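Local structure of B12-binding domain-containing protein (Kitasatospora setae, 6WTE) at residues 45-48 with 49-52; 109-112 with 113-117; 316-319 with 320-324; 378-382 with 383-387. The protein probably transfers a methyl group as a cobalamin-dependent radical S-adenosylmethionine methylase (TsrM) that binds a [4Fe-4S] cluster and cobalamin and acts by a non-radical mechanism. All coordinates share one frame; numbering follows the deposited sequence.

Contact 1 of 4, residues 45-48 with 49-52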
loop_
_atom_site.group_PDB
_atom_site.type_symbol
_atom_site.label_atom_id
_atom_site.label_comp_id
_atom_site.label_asym_id
_atom_site.label_seq_id
_atom_site.Cartn_x
_atom_site.Cartn_y
_atom_site.Cartn_z
ATOM N N ARG A 45 -0.277 -12.655 17.182
ATOM C CA ARG A 45 0.212 -13.515 16.105
ATOM C C ARG A 45 0.353 -14.959 16.552
ATOM O O ARG A 45 0.107 -15.887 15.772
ATOM C CB ARG A 45 1.568 -13.022 15.597
ATOM C CG ARG A 45 1.568 -11.658 14.988
ATOM C CD ARG A 45 2.859 -11.420 14.214
ATOM N NE ARG A 45 4.053 -11.337 15.055
ATOM C CZ ARG A 45 5.285 -11.190 14.576
ATOM N NH1 ARG A 45 6.320 -11.120 15.399
ATOM N NH2 ARG A 45 5.484 -11.116 13.264
ATOM N N ASP A 46 0.783 -15.169 17.787
ATOM C CA ASP A 46 1.124 -16.498 18.257
ATOM C C ASP A 46 -0.064 -17.248 18.840
ATOM O O ASP A 46 0.077 -18.432 19.164
ATOM C CB ASP A 46 2.254 -16.401 19.287
ATOM C CG ASP A 46 3.392 -15.505 18.814
ATOM O OD1 ASP A 46 3.743 -15.567 17.615
ATOM O OD2 ASP A 46 3.924 -14.729 19.635
ATOM N N ASP A 47 -1.224 -16.602 18.976
ATOM C CA ASP A 47 -2.397 -17.281 19.521
ATOM C C ASP A 47 -3.679 -16.673 18.958
ATOM O O ASP A 47 -4.685 -16.544 19.665
ATOM C CB ASP A 47 -2.403 -17.248 21.054
ATOM C CG ASP A 47 -2.661 -15.856 21.624
ATOM O OD1 ASP A 47 -2.305 -14.851 20.973
ATOM O OD2 ASP A 47 -3.224 -15.775 22.739
ATOM N N TRP A 48 -3.674 -16.336 17.663
ATOM C CA TRP A 48 -4.824 -15.635 17.093
ATOM C C TRP A 48 -6.081 -16.503 17.106
ATOM O O TRP A 48 -7.193 -15.969 17.205
ATOM C CB TRP A 48 -4.509 -15.141 15.676
ATOM C CG TRP A 48 -4.107 -16.198 14.691
ATOM C CD1 TRP A 48 -2.836 -16.568 14.356
ATOM C CD2 TRP A 48 -4.983 -17.007 13.894
ATOM N NE1 TRP A 48 -2.866 -17.565 13.408
ATOM C CE2 TRP A 48 -4.173 -17.852 13.109
ATOM C CE3 TRP A 48 -6.372 -17.099 13.771
ATOM C CZ2 TRP A 48 -4.706 -18.779 12.221
ATOM C CZ3 TRP A 48 -6.899 -18.021 12.885
ATOM C CH2 TRP A 48 -6.070 -18.850 12.125
ATOM N N LYS A 49 -5.931 -17.829 17.040
ATOM C CA LYS A 49 -7.100 -18.700 17.148
ATOM C C LYS A 49 -7.764 -18.563 18.511
ATOM O O LYS A 49 -8.997 -18.554 18.610
ATOM C CB LYS A 49 -6.713 -20.156 16.898
ATOM C CG LYS A 49 -6.413 -20.484 15.456
ATOM C CD LYS A 49 -6.160 -21.971 15.284
ATOM C CE LYS A 49 -5.831 -22.312 13.836
ATOM N NZ LYS A 49 -5.645 -23.778 13.629
ATOM N N THR A 50 -6.958 -18.478 19.572
ATOM C CA THR A 50 -7.494 -18.239 20.910
ATOM C C THR A 50 -8.293 -16.944 20.953
ATOM O O THR A 50 -9.383 -16.898 21.534
ATOM C CB THR A 50 -6.351 -18.208 21.925
ATOM O OG1 THR A 50 -5.786 -19.519 22.034
ATOM C CG2 THR A 50 -6.844 -17.750 23.301
ATOM N N CYS A 51 -7.776 -15.888 20.324
ATOM C CA CYS A 51 -8.508 -14.630 20.269
ATOM C C CYS A 51 -9.860 -14.812 19.584
ATOM O O CYS A 51 -10.888 -14.330 20.077
ATOM C CB CYS A 51 -7.670 -13.573 19.549
ATOM S SG CYS A 51 -8.497 -11.990 19.378
ATOM N N LEU A 52 -9.879 -15.521 18.449
ATOM C CA LEU A 52 -11.135 -15.765 17.739
ATOM C C LEU A 52 -12.087 -16.625 18.560
ATOM O O LEU A 52 -13.292 -16.351 18.613
ATOM C CB LEU A 52 -10.859 -16.442 16.399
ATOM C CG LEU A 52 -10.123 -15.667 15.305
ATOM C CD1 LEU A 52 -10.045 -16.545 14.067
ATOM C CD2 LEU A 52 -10.827 -14.359 14.997
#
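Lys49 lays its aliphatic chain over one face of the Trp48 indole, while Leu52 meets the same ring at its edge. The face contact is a CH-pi interaction: Lys49 CG sits 3.6 Å from the centroid of the six-membered ring of Trp48, 13° off the normal, and CE follows over CH2 and CZ2 because the lysine chain is extended beyond CG. Near the ring plane, Leu52 CD1 comes 3.7 Å from Trp48 CZ3, and the backbone oxygen of Arg45 lies at another part of the rim. Trp48 takes up this position with CG between its backbone N and carbonyl carbon (chi1 58°), which folds the indole back beside the lysine that follows it. Replacing the indole of Trp48 by the methyl of an alanine is likely to leave the Lys49 methylenes without a surface to lie on and open a gap beside Leu52 CD1. Beside the start of the turn Asp47 OD2 approaches Thr50 CB at 4.0 Å, but its main partner is the salt-bridged Arg44. Glu88 and Ile89 of helix 83-96 touch the indole. The backbone closes the turn through Cys51 N to Asp47 O at 3.2 Å and Leu52 N to Trp48 O at 3.0 Å. Asp47, with no side-chain cap, holds the N-cap position of this N-terminal turn of helix 48-58, which follows parallel strand 35-40 in the alpha/beta B12-binding domain.

Contact 2 of 4, residues 109-112 with 113-117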
loop_
_atom_site.group_PDB
_atom_site.type_symbol
_atom_site.label_atom_id
_atom_site.label_comp_id
_atom_site.label_asym_id
_atom_site.label_seq_id
_atom_site.Cartn_x
_atom_site.Cartn_y
_atom_site.Cartn_z
ATOM N N SER A 109 -8.164 -5.139 -3.198
ATOM C CA SER A 109 -8.734 -4.498 -4.380
ATOM C C SER A 109 -7.886 -4.668 -5.636
ATOM O O SER A 109 -8.363 -4.324 -6.727
ATOM C CB SER A 109 -8.948 -3.006 -4.100
ATOM O OG SER A 109 -9.954 -2.817 -3.113
ATOM N N THR A 110 -6.657 -5.188 -5.530
ATOM C CA THR A 110 -5.907 -5.493 -6.742
ATOM C C THR A 110 -6.378 -6.783 -7.399
ATOM O O THR A 110 -6.099 -7.006 -8.580
ATOM C CB THR A 110 -4.409 -5.599 -6.455
ATOM O OG1 THR A 110 -4.141 -6.813 -5.746
ATOM C CG2 THR A 110 -3.918 -4.396 -5.615
ATOM N N MET A 111 -7.083 -7.630 -6.668
ATOM C CA MET A 111 -7.571 -8.883 -7.224
ATOM C C MET A 111 -8.782 -9.340 -6.418
ATOM O O MET A 111 -8.777 -10.445 -5.860
ATOM C CB MET A 111 -6.461 -9.936 -7.201
ATOM C CG MET A 111 -5.693 -9.942 -5.873
ATOM S SD MET A 111 -4.378 -11.169 -5.762
ATOM C CE MET A 111 -5.261 -12.683 -6.155
ATOM N N PRO A 112 -9.844 -8.533 -6.351
ATOM C CA PRO A 112 -10.911 -8.830 -5.383
ATOM C C PRO A 112 -11.790 -9.994 -5.784
ATOM O O PRO A 112 -12.283 -10.694 -4.894
ATOM C CB PRO A 112 -11.701 -7.516 -5.320
ATOM C CG PRO A 112 -11.521 -6.941 -6.693
ATOM C CD PRO A 112 -10.128 -7.311 -7.122
ATOM N N PHE A 113 -12.026 -10.223 -7.081
ATOM C CA PHE A 113 -12.828 -11.378 -7.474
ATOM C C PHE A 113 -12.091 -12.679 -7.178
ATOM O O PHE A 113 -12.686 -13.633 -6.663
ATOM C CB PHE A 113 -13.188 -11.303 -8.964
ATOM C CG PHE A 113 -14.140 -10.194 -9.311
ATOM C CD1 PHE A 113 -13.690 -8.892 -9.437
ATOM C CD2 PHE A 113 -15.482 -10.458 -9.527
ATOM C CE1 PHE A 113 -14.566 -7.867 -9.771
ATOM C CE2 PHE A 113 -16.361 -9.440 -9.862
ATOM C CZ PHE A 113 -15.902 -8.145 -9.982
ATOM N N ALA A 114 -10.800 -12.737 -7.514
ATOM C CA ALA A 114 -10.008 -13.922 -7.206
ATOM C C ALA A 114 -9.996 -14.196 -5.712
ATOM O O ALA A 114 -10.087 -15.349 -5.283
ATOM C CB ALA A 114 -8.580 -13.755 -7.725
ATOM N N LEU A 115 -9.884 -13.145 -4.898
ATOM C CA LEU A 115 -9.774 -13.357 -3.464
ATOM C C LEU A 115 -11.113 -13.732 -2.841
ATOM O O LEU A 115 -11.151 -14.551 -1.917
ATOM C CB LEU A 115 -9.180 -12.116 -2.794
ATOM C CG LEU A 115 -7.688 -11.965 -3.091
ATOM C CD1 LEU A 115 -7.095 -10.767 -2.350
ATOM C CD2 LEU A 115 -6.950 -13.245 -2.721
ATOM N N VAL A 116 -12.221 -13.155 -3.321
ATOM C CA VAL A 116 -13.525 -13.598 -2.835
ATOM C C VAL A 116 -13.673 -15.101 -3.047
ATOM O O VAL A 116 -14.088 -15.840 -2.145
ATOM C CB VAL A 116 -14.668 -12.824 -3.517
ATOM C CG1 VAL A 116 -15.985 -13.540 -3.277
ATOM C CG2 VAL A 116 -14.775 -11.406 -2.974
ATOM N N GLU A 117 -13.295 -15.582 -4.235
ATOM C CA GLU A 117 -13.431 -17.006 -4.528
ATOM C C GLU A 117 -12.397 -17.835 -3.773
ATOM O O GLU A 117 -12.720 -18.911 -3.252
ATOM C CB GLU A 117 -13.333 -17.235 -6.041
ATOM C CG GLU A 117 -14.385 -16.455 -6.835
ATOM C CD GLU A 117 -14.485 -16.886 -8.287
ATOM O OE1 GLU A 117 -13.756 -17.817 -8.685
ATOM O OE2 GLU A 117 -15.279 -16.276 -9.038
#
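From the N-cap position Met111 bends over the first turn of helix 112-119, in the B12-binding domain, and settles against Ala114 and Leu115. A chi1 of 44° tucks CG over the main chain and a further bend at chi3 curls the thioether along the helix, resting CE of Met111 in the hollow between Ala114 CB at 3.8 Å and Leu115 CD2 at 3.9 Å. The other leucine branch fits nearer the base of the methionine chain, Leu115 CD1 lying 3.9 Å from Met111 CG. With only a CB, as in an alanine here, both branches of Leu115 are gone, and Met111 would probably lose its support under CG and on one side of CE. The Met111 side chain is about 4 Å from that of Thr71, a cobalamin-binding residue, so this helix start borders the cofactor site. The pyrrolidine of Pro112 rests its CG near Phe113 CD1, 4.0 Å away, and Ile153 of strand 153-156 touches both residues. Glu460 OE1 accepts a hydrogen bond from Ala114 N, tying the first turn to helix 456-461. Val116 CG2 packs 3.2 Å from Pro112 O, which also accepts a hydrogen bond from Val116 N at 2.9 Å.

Contact 3 of 4, residues 316-319 with 320-324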
loop_
_atom_site.group_PDB
_atom_site.type_symbol
_atom_site.label_atom_id
_atom_site.label_comp_id
_atom_site.label_asym_id
_atom_site.label_seq_id
_atom_site.Cartn_x
_atom_site.Cartn_y
_atom_site.Cartn_z
ATOM N N GLU A 316 8.690 26.068 -4.631
ATOM C CA GLU A 316 9.179 26.754 -3.441
ATOM C C GLU A 316 8.054 27.007 -2.445
ATOM O O GLU A 316 8.233 26.820 -1.233
ATOM C CB GLU A 316 9.859 28.063 -3.840
ATOM C CG GLU A 316 10.497 28.806 -2.683
ATOM C CD GLU A 316 11.244 30.043 -3.142
ATOM O OE1 GLU A 316 11.215 30.333 -4.358
ATOM O OE2 GLU A 316 11.864 30.717 -2.291
ATOM N N GLU A 317 6.886 27.434 -2.933
ATOM C CA GLU A 317 5.758 27.665 -2.035
ATOM C C GLU A 317 5.363 26.386 -1.310
ATOM O O GLU A 317 5.051 26.410 -0.114
ATOM C CB GLU A 317 4.563 28.224 -2.807
ATOM C CG GLU A 317 3.350 28.496 -1.917
ATOM C CD GLU A 317 2.087 28.797 -2.697
ATOM O OE1 GLU A 317 1.879 28.195 -3.773
ATOM O OE2 GLU A 317 1.300 29.647 -2.228
ATOM N N PHE A 318 5.356 25.259 -2.023
ATOM C CA PHE A 318 5.031 23.990 -1.385
ATOM C C PHE A 318 6.040 23.657 -0.297
ATOM O O PHE A 318 5.663 23.247 0.807
ATOM C CB PHE A 318 4.978 22.876 -2.433
ATOM C CG PHE A 318 4.404 21.574 -1.921
ATOM C CD1 PHE A 318 3.156 21.541 -1.324
ATOM C CD2 PHE A 318 5.104 20.383 -2.067
ATOM C CE1 PHE A 318 2.620 20.341 -0.861
ATOM C CE2 PHE A 318 4.567 19.180 -1.618
ATOM C CZ PHE A 318 3.326 19.164 -1.008
ATOM N N ALA A 319 7.332 23.866 -0.576
ATOM C CA ALA A 319 8.356 23.541 0.405
ATOM C C ALA A 319 8.267 24.454 1.622
ATOM O O ALA A 319 8.445 23.994 2.755
ATOM C CB ALA A 319 9.744 23.619 -0.232
ATOM N N ASP A 320 7.978 25.745 1.412
ATOM C CA ASP A 320 7.783 26.649 2.546
ATOM C C ASP A 320 6.585 26.229 3.386
ATOM O O ASP A 320 6.620 26.307 4.619
ATOM C CB ASP A 320 7.599 28.086 2.061
ATOM C CG ASP A 320 8.881 28.697 1.529
ATOM O OD1 ASP A 320 9.977 28.218 1.886
ATOM O OD2 ASP A 320 8.787 29.671 0.762
ATOM N N LEU A 321 5.509 25.781 2.734
ATOM C CA LEU A 321 4.332 25.340 3.475
ATOM C C LEU A 321 4.616 24.059 4.249
ATOM O O LEU A 321 4.227 23.935 5.415
ATOM C CB LEU A 321 3.161 25.146 2.515
ATOM C CG LEU A 321 2.458 26.424 2.057
ATOM C CD1 LEU A 321 1.454 26.106 0.962
ATOM C CD2 LEU A 321 1.769 27.108 3.235
ATOM N N LEU A 322 5.308 23.103 3.625
ATOM C CA LEU A 322 5.706 21.894 4.341
ATOM C C LEU A 322 6.539 22.234 5.571
ATOM O O LEU A 322 6.294 21.709 6.664
ATOM C CB LEU A 322 6.485 20.970 3.409
ATOM C CG LEU A 322 5.689 20.235 2.333
ATOM C CD1 LEU A 322 6.672 19.606 1.366
ATOM C CD2 LEU A 322 4.788 19.168 2.960
ATOM N N ALA A 323 7.533 23.112 5.415
ATOM C CA ALA A 323 8.373 23.458 6.556
ATOM C C ALA A 323 7.548 24.087 7.669
ATOM O O ALA A 323 7.689 23.719 8.839
ATOM C CB ALA A 323 9.501 24.396 6.121
ATOM N N ALA A 324 6.650 25.011 7.318
ATOM C CA ALA A 324 5.891 25.723 8.337
ATOM C C ALA A 324 4.906 24.807 9.045
ATOM O O ALA A 324 4.592 25.029 10.220
ATOM C CB ALA A 324 5.156 26.908 7.709
HETATM O O HOH W 1 11.054 30.903 0.163
#
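Four successive i to i+4 backbone hydrogen bonds, from Asp320 N to Glu316 O through Ala323 N to Ala319 O, join residues 316-319 to 320-324 as regular alpha helix, the shortest being Leu322 N to Phe318 O at 2.8 Å. On the buried side Leu322 reaches over one face of the Phe318 ring. Leu322 CD1 lies 4.1 Å from the centroid of the Phe318 ring, 27° off the normal, a CH-pi contact, and comes closest to Phe318 CE2 at 3.7 Å. The ring points outward from the helix, level with its own CA, while Leu322, with CG beside its backbone N (chi1 -73°), folds CD1 back one turn over it. Phe314 adds an edge-to-face contact to the same ring, and Ile278 and Leu285 of helix 278-294 touch it. This is the helix of the beta-alpha-beta unit made by strand 304-309, helix 316-325 and strand 327-335 in the radical SAM core. On the exposed side Glu316 and Asp320 run side by side with their carboxylate planes 63° apart. A water donates to both, to Glu316 OE2 at 2.6 Å and to Asp320 OD2 at 2.6 Å, which probably eases the repulsion between these oxygens, 4.5 Å apart. Asp320 OD1 forms a salt bridge with Arg370 NE, which would further offset the charge. Glu317 lays its CG alongside Leu321 CD1 at 4.2 Å and sends its carboxylate to Lys282 and Arg286 in salt bridges.

Contact 4 of 4, residues 378-382 with 383-387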
loop_
_atom_site.group_PDB
_atom_site.type_symbol
_atom_site.label_atom_id
_atom_site.label_comp_id
_atom_site.label_asym_id
_atom_site.label_seq_id
_atom_site.Cartn_x
_atom_site.Cartn_y
_atom_site.Cartn_z
ATOM N N ALA A 378 14.451 4.537 -6.351
ATOM C CA ALA A 378 14.650 4.082 -7.718
ATOM C C ALA A 378 14.146 2.652 -7.868
ATOM O O ALA A 378 14.216 1.851 -6.932
ATOM C CB ALA A 378 16.129 4.147 -8.113
ATOM N N LEU A 379 13.627 2.335 -9.052
ATOM C CA LEU A 379 13.179 0.980 -9.369
ATOM C C LEU A 379 13.886 0.528 -10.636
ATOM O O LEU A 379 13.794 1.196 -11.670
ATOM C CB LEU A 379 11.659 0.919 -9.543
ATOM C CG LEU A 379 11.108 -0.421 -10.037
ATOM C CD1 LEU A 379 11.494 -1.573 -9.112
ATOM C CD2 LEU A 379 9.593 -0.335 -10.204
ATOM N N PHE A 380 14.604 -0.589 -10.554
ATOM C CA PHE A 380 15.373 -1.101 -11.676
ATOM C C PHE A 380 14.751 -2.381 -12.210
ATOM O O PHE A 380 14.199 -3.180 -11.454
ATOM C CB PHE A 380 16.825 -1.369 -11.270
ATOM C CG PHE A 380 17.585 -0.127 -10.913
ATOM C CD1 PHE A 380 17.491 1.008 -11.708
ATOM C CD2 PHE A 380 18.378 -0.083 -9.775
ATOM C CE1 PHE A 380 18.184 2.157 -11.382
ATOM C CE2 PHE A 380 19.079 1.061 -9.446
ATOM C CZ PHE A 380 18.979 2.185 -10.245
ATOM N N GLY A 381 14.850 -2.566 -13.525
ATOM C CA GLY A 381 14.352 -3.765 -14.173
ATOM C C GLY A 381 13.117 -3.576 -15.028
ATOM O O GLY A 381 12.604 -4.565 -15.566
ATOM N N MET A 382 12.602 -2.354 -15.156
ATOM C CA MET A 382 11.469 -2.095 -16.030
ATOM C C MET A 382 11.905 -2.263 -17.487
ATOM O O MET A 382 13.100 -2.349 -17.777
ATOM C CB MET A 382 10.910 -0.698 -15.754
ATOM C CG MET A 382 10.192 -0.572 -14.414
ATOM S SD MET A 382 8.661 -1.546 -14.335
ATOM C CE MET A 382 7.551 -0.491 -15.253
ATOM N N PRO A 383 10.957 -2.342 -18.423
ATOM C CA PRO A 383 11.328 -2.573 -19.828
ATOM C C PRO A 383 12.308 -1.518 -20.324
ATOM O O PRO A 383 12.112 -0.317 -20.117
ATOM C CB PRO A 383 9.984 -2.503 -20.561
ATOM C CG PRO A 383 8.985 -2.947 -19.529
ATOM C CD PRO A 383 9.495 -2.310 -18.251
ATOM N N GLY A 384 13.387 -1.987 -20.953
ATOM C CA GLY A 384 14.469 -1.147 -21.422
ATOM C C GLY A 384 15.723 -1.197 -20.571
ATOM O O GLY A 384 16.789 -0.761 -21.031
ATOM N N GLU A 385 15.630 -1.731 -19.352
ATOM C CA GLU A 385 16.750 -1.668 -18.427
ATOM C C GLU A 385 17.916 -2.526 -18.909
ATOM O O GLU A 385 17.741 -3.688 -19.283
ATOM C CB GLU A 385 16.317 -2.116 -17.029
ATOM C CG GLU A 385 17.324 -1.725 -15.965
ATOM C CD GLU A 385 17.041 -0.350 -15.373
ATOM O OE1 GLU A 385 16.052 -0.224 -14.637
ATOM O OE2 GLU A 385 17.800 0.603 -15.660
ATOM N N THR A 386 19.103 -1.941 -18.898
ATOM C CA THR A 386 20.370 -2.610 -19.155
ATOM C C THR A 386 21.295 -2.271 -18.004
ATOM O O THR A 386 21.001 -1.378 -17.204
ATOM C CB THR A 386 20.998 -2.132 -20.475
ATOM O OG1 THR A 386 21.323 -0.746 -20.345
ATOM C CG2 THR A 386 20.042 -2.328 -21.656
ATOM N N PRO A 387 22.436 -2.957 -17.887
ATOM C CA PRO A 387 23.403 -2.549 -16.854
ATOM C C PRO A 387 23.813 -1.090 -16.965
ATOM O O PRO A 387 24.007 -0.439 -15.934
ATOM C CB PRO A 387 24.584 -3.499 -17.091
ATOM C CG PRO A 387 23.953 -4.720 -17.677
ATOM C CD PRO A 387 22.823 -4.227 -18.527
HETATM O O HOH W 2 13.547 0.342 -14.274
#
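Glu385 OE1 is held by two donors: the backbone N of Gly381, at 2.9 Å, and a water at 2.6 Å. The bond from Gly381 is fairly straight (162° at the hydrogen) and uses the anti lone pair of OE1, directed away from the other oxygen. The water also donates to Leu379 O and accepts from Met382 N at 3.0 Å, so one molecule ties the carboxylate to the backbone on both sides of Gly381. To get there the glutamate points back across the turn, its CG opposite the backbone N (chi1 -165°) and its chain bent at the next bond. Its carboxylate stands at 85° to the Phe380 ring, with OE1 at the ring's edge, 3.5 Å from Phe380 CD1. The second oxygen, OE2, hydrogen-bonds to Thr389 and His336. Met382 to Glu385 form a type II beta turn, with Pro383 and Gly384 as its central residues, which leads the chain from strand 373-380 of the radical SAM core toward helix 387-398. It is closed by Glu385 N to Met382 O at 3.0 Å. Gly381 and, within the turn, Gly384 have positive phi, and a CB at either would run into the preceding carbonyl oxygen. Met382 and Pro383 lie alongside each other, the pair Met382 CB to Pro383 CD being tight at 3.3 Å. The methionine also touches Leu411 and Met419, while Thr386 caps the start of the following helix with its side chain.

In the fold
The four contacts follow one another along the chain, each closing before the next opens. Contacts 1 and 2 belong to the B12-binding domain, at the starts of helices 48-58 and 112-119, with centres about 25 Å apart. Contacts 3 and 4 belong to the radical SAM core, their centres about 33 Å apart; helix 316-325 of contact 3 connects strands 304-309 and 327-335, and the latter pairs in parallel with strand 373-380, from which contact 4 emerges. Contacts 1 and 3, about 46 Å between centres, lie on opposite sides of the chain's centre. The two pairs thus sample the two domains between which cobalamin is bound, the radical SAM core also holding the [4Fe-4S] cluster.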